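Local atomic coordinates of basic helix-loop-helix, putative, expressed (Oryza sativa subsp. japonica, PDB entry 5LW0), a protein that binds ADP-ribose through its macrodomain and is probably linked to ADP-ribosylation in DNA interstrand crosslink repair. Residues Pro194-Met199 against Asn206-Gly211. Sequence-based numbering, arbitrary orientation.
Sequences PNMNPM and NDYTKG
A Met-aromatic contact between Met196 and Tyr208 ties the loop that follows strand 187-192 of the macrodomain to the first turn of helix 208-230. The sulfur lies over one face of the tyrosine ring, SD of Met196 standing 4.2 Å from the centroid of the Tyr208 ring and 21° off its normal, displaced toward the rim. One bond back, CG of Met196 lies against the hydroxyl end of the ring, 3.4 Å from OH of Tyr208. The methionine chain is bent at chi2 (-52°) and again at chi3, which carries CE of Met196 past the ring to 4.1 Å from CA of Gly211. Its sulfur also faces the backbone at the start of 206-211, with SD of Met196 3.6 Å from N of Asn206. Beside this apolar contact, water 1 donates to both O of Met196 and OD1 of Asn206, each at 2.8 Å, bridging loop backbone and side chain. Closer to the strand, CG of Pro194 packs 3.4 Å from O of Gly211, while the same proline ring touches Ile214 and Leu215 further along the helix. The helix start is held by Asp207 at the N-cap, whose OD1 accepts from N of Lys210, from above the carboxylate plane. Tyr208 reaches beyond both segments: its hydroxyl is hydrogen-bonded to Asp51 N and its ring meets Phe50 edge-to-face. An alanine in place of Tyr208 would probably leave the Met196 sulfur without its aromatic face, free the bent thioether to turn, and cost Asp51 N its phenol partner. With the side chain of Pro194 about 7 Å from the bound ADP-ribose, only that end of the contact is placed near the ligand; the whole is packing of a strand-to-helix loop on the capped start of the helix that follows it in the macrodomain fold.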
loop_
_atom_site.group_PDB
_atom_site.type_symbol
_atom_site.label_atom_id
_atom_site.label_comp_id
_atom_site.label_asym_id
_atom_site.label_seq_id
_atom_site.Cartn_x
_atom_site.Cartn_y
_atom_site.Cartn_z
ATOM N N PRO A 194 4.643 -1.784 11.042
ATOM C CA PRO A 194 5.534 -1.698 12.223
ATOM C C PRO A 194 6.569 -0.680 12.053
ATOM O O PRO A 194 7.091 -0.420 10.903
ATOM C CB PRO A 194 6.149 -3.095 12.283
ATOM C CG PRO A 194 6.128 -3.585 10.896
ATOM C CD PRO A 194 4.857 -3.025 10.301
ATOM N N ASN A 195 6.976 -0.069 13.160
ATOM C CA ASN A 195 7.996 0.935 13.093
ATOM C C ASN A 195 9.294 0.428 13.788
ATOM O O ASN A 195 9.246 -0.059 14.902
ATOM C CB ASN A 195 7.536 2.222 13.743
ATOM C CG ASN A 195 8.650 3.181 13.937
ATOM O OD1 ASN A 195 9.419 3.457 13.039
ATOM N ND2 ASN A 195 8.781 3.694 15.177
ATOM N N MET A 196 10.381 0.454 13.021
ATOM C CA MET A 196 11.749 0.178 13.539
ATOM C C MET A 196 12.598 1.409 13.784
ATOM O O MET A 196 13.755 1.277 14.170
ATOM C CB MET A 196 12.497 -0.661 12.539
ATOM C CG MET A 196 12.059 -2.045 12.456
ATOM S SD MET A 196 11.977 -2.988 14.043
ATOM C CE MET A 196 10.286 -3.344 13.529
ATOM N N ASN A 197 12.085 2.587 13.459
ATOM C CA ASN A 197 12.803 3.862 13.577
ATOM C C ASN A 197 12.611 4.453 15.024
ATOM O O ASN A 197 11.469 4.677 15.481
ATOM C CB ASN A 197 12.246 4.845 12.557
ATOM C CG ASN A 197 13.029 6.121 12.487
ATOM O OD1 ASN A 197 13.794 6.439 13.391
ATOM N ND2 ASN A 197 12.824 6.874 11.438
ATOM N N PRO A 198 13.713 4.608 15.771
ATOM C CA PRO A 198 13.552 4.957 17.206
ATOM C C PRO A 198 13.018 6.374 17.428
ATOM O O PRO A 198 12.607 6.709 18.534
ATOM C CB PRO A 198 14.990 4.792 17.773
ATOM C CG PRO A 198 15.887 4.818 16.588
ATOM C CD PRO A 198 15.099 4.258 15.422
ATOM N N MET A 199 12.972 7.159 16.370
ATOM C CA MET A 199 12.415 8.497 16.421
ATOM C C MET A 199 10.934 8.557 15.975
ATOM O O MET A 199 10.433 9.631 15.628
ATOM C CB MET A 199 13.249 9.428 15.558
ATOM C CG MET A 199 14.627 9.705 16.139
ATOM S SD MET A 199 15.892 10.065 14.881
ATOM C CE MET A 199 15.140 11.329 13.836
ATOM N N ASN A 206 14.116 -3.326 16.972
ATOM C CA ASN A 206 14.595 -4.567 16.310
ATOM C C ASN A 206 14.077 -5.899 16.880
ATOM O O ASN A 206 14.720 -6.971 16.659
ATOM C CB ASN A 206 16.126 -4.578 16.273
ATOM C CG ASN A 206 16.700 -3.493 15.368
ATOM O OD1 ASN A 206 15.974 -2.725 14.743
ATOM N ND2 ASN A 206 18.013 -3.473 15.251
ATOM N N ASP A 207 12.911 -5.874 17.582
ATOM C CA ASP A 207 12.146 -7.091 17.809
ATOM C C ASP A 207 11.493 -7.446 16.483
ATOM O O ASP A 207 10.378 -7.032 16.207
ATOM C CB ASP A 207 11.082 -6.930 18.917
ATOM C CG ASP A 207 10.298 -8.241 19.191
ATOM O OD1 ASP A 207 10.377 -9.243 18.404
ATOM O OD2 ASP A 207 9.572 -8.280 20.215
ATOM N N TYR A 208 12.235 -8.144 15.636
ATOM C CA TYR A 208 11.719 -8.569 14.317
ATOM C C TYR A 208 10.785 -9.751 14.341
ATOM O O TYR A 208 10.080 -9.994 13.367
ATOM C CB TYR A 208 12.917 -8.777 13.309
ATOM C CG TYR A 208 13.317 -7.475 12.624
ATOM C CD1 TYR A 208 12.575 -6.986 11.512
ATOM C CD2 TYR A 208 14.379 -6.740 13.027
ATOM C CE1 TYR A 208 12.895 -5.845 10.898
ATOM C CE2 TYR A 208 14.729 -5.539 12.397
ATOM C CZ TYR A 208 13.954 -5.085 11.292
ATOM O OH TYR A 208 14.218 -3.905 10.644
ATOM N N THR A 209 10.709 -10.490 15.456
ATOM C CA THR A 209 9.700 -11.487 15.609
ATOM C C THR A 209 8.365 -10.772 15.611
ATOM O O THR A 209 7.482 -11.085 14.785
ATOM C CB THR A 209 9.865 -12.282 16.923
ATOM O OG1 THR A 209 11.121 -12.947 16.906
ATOM C CG2 THR A 209 8.783 -13.283 17.044
ATOM N N LYS A 210 8.240 -9.761 16.461
ATOM C CA LYS A 210 7.011 -9.015 16.536
ATOM C C LYS A 210 6.851 -8.181 15.234
ATOM O O LYS A 210 5.771 -8.072 14.681
ATOM C CB LYS A 210 7.028 -8.109 17.729
ATOM C CG LYS A 210 5.692 -7.589 18.144
ATOM C CD LYS A 210 5.743 -7.029 19.580
ATOM C CE LYS A 210 4.446 -6.313 19.946
ATOM N NZ LYS A 210 3.237 -7.098 19.528
ATOM N N GLY A 211 7.927 -7.542 14.819
ATOM C CA GLY A 211 7.926 -6.717 13.626
ATOM C C GLY A 211 7.446 -7.438 12.388
ATOM O O GLY A 211 6.574 -6.906 11.628
HETATM O O HOH W 1 14.476 -0.691 16.016
#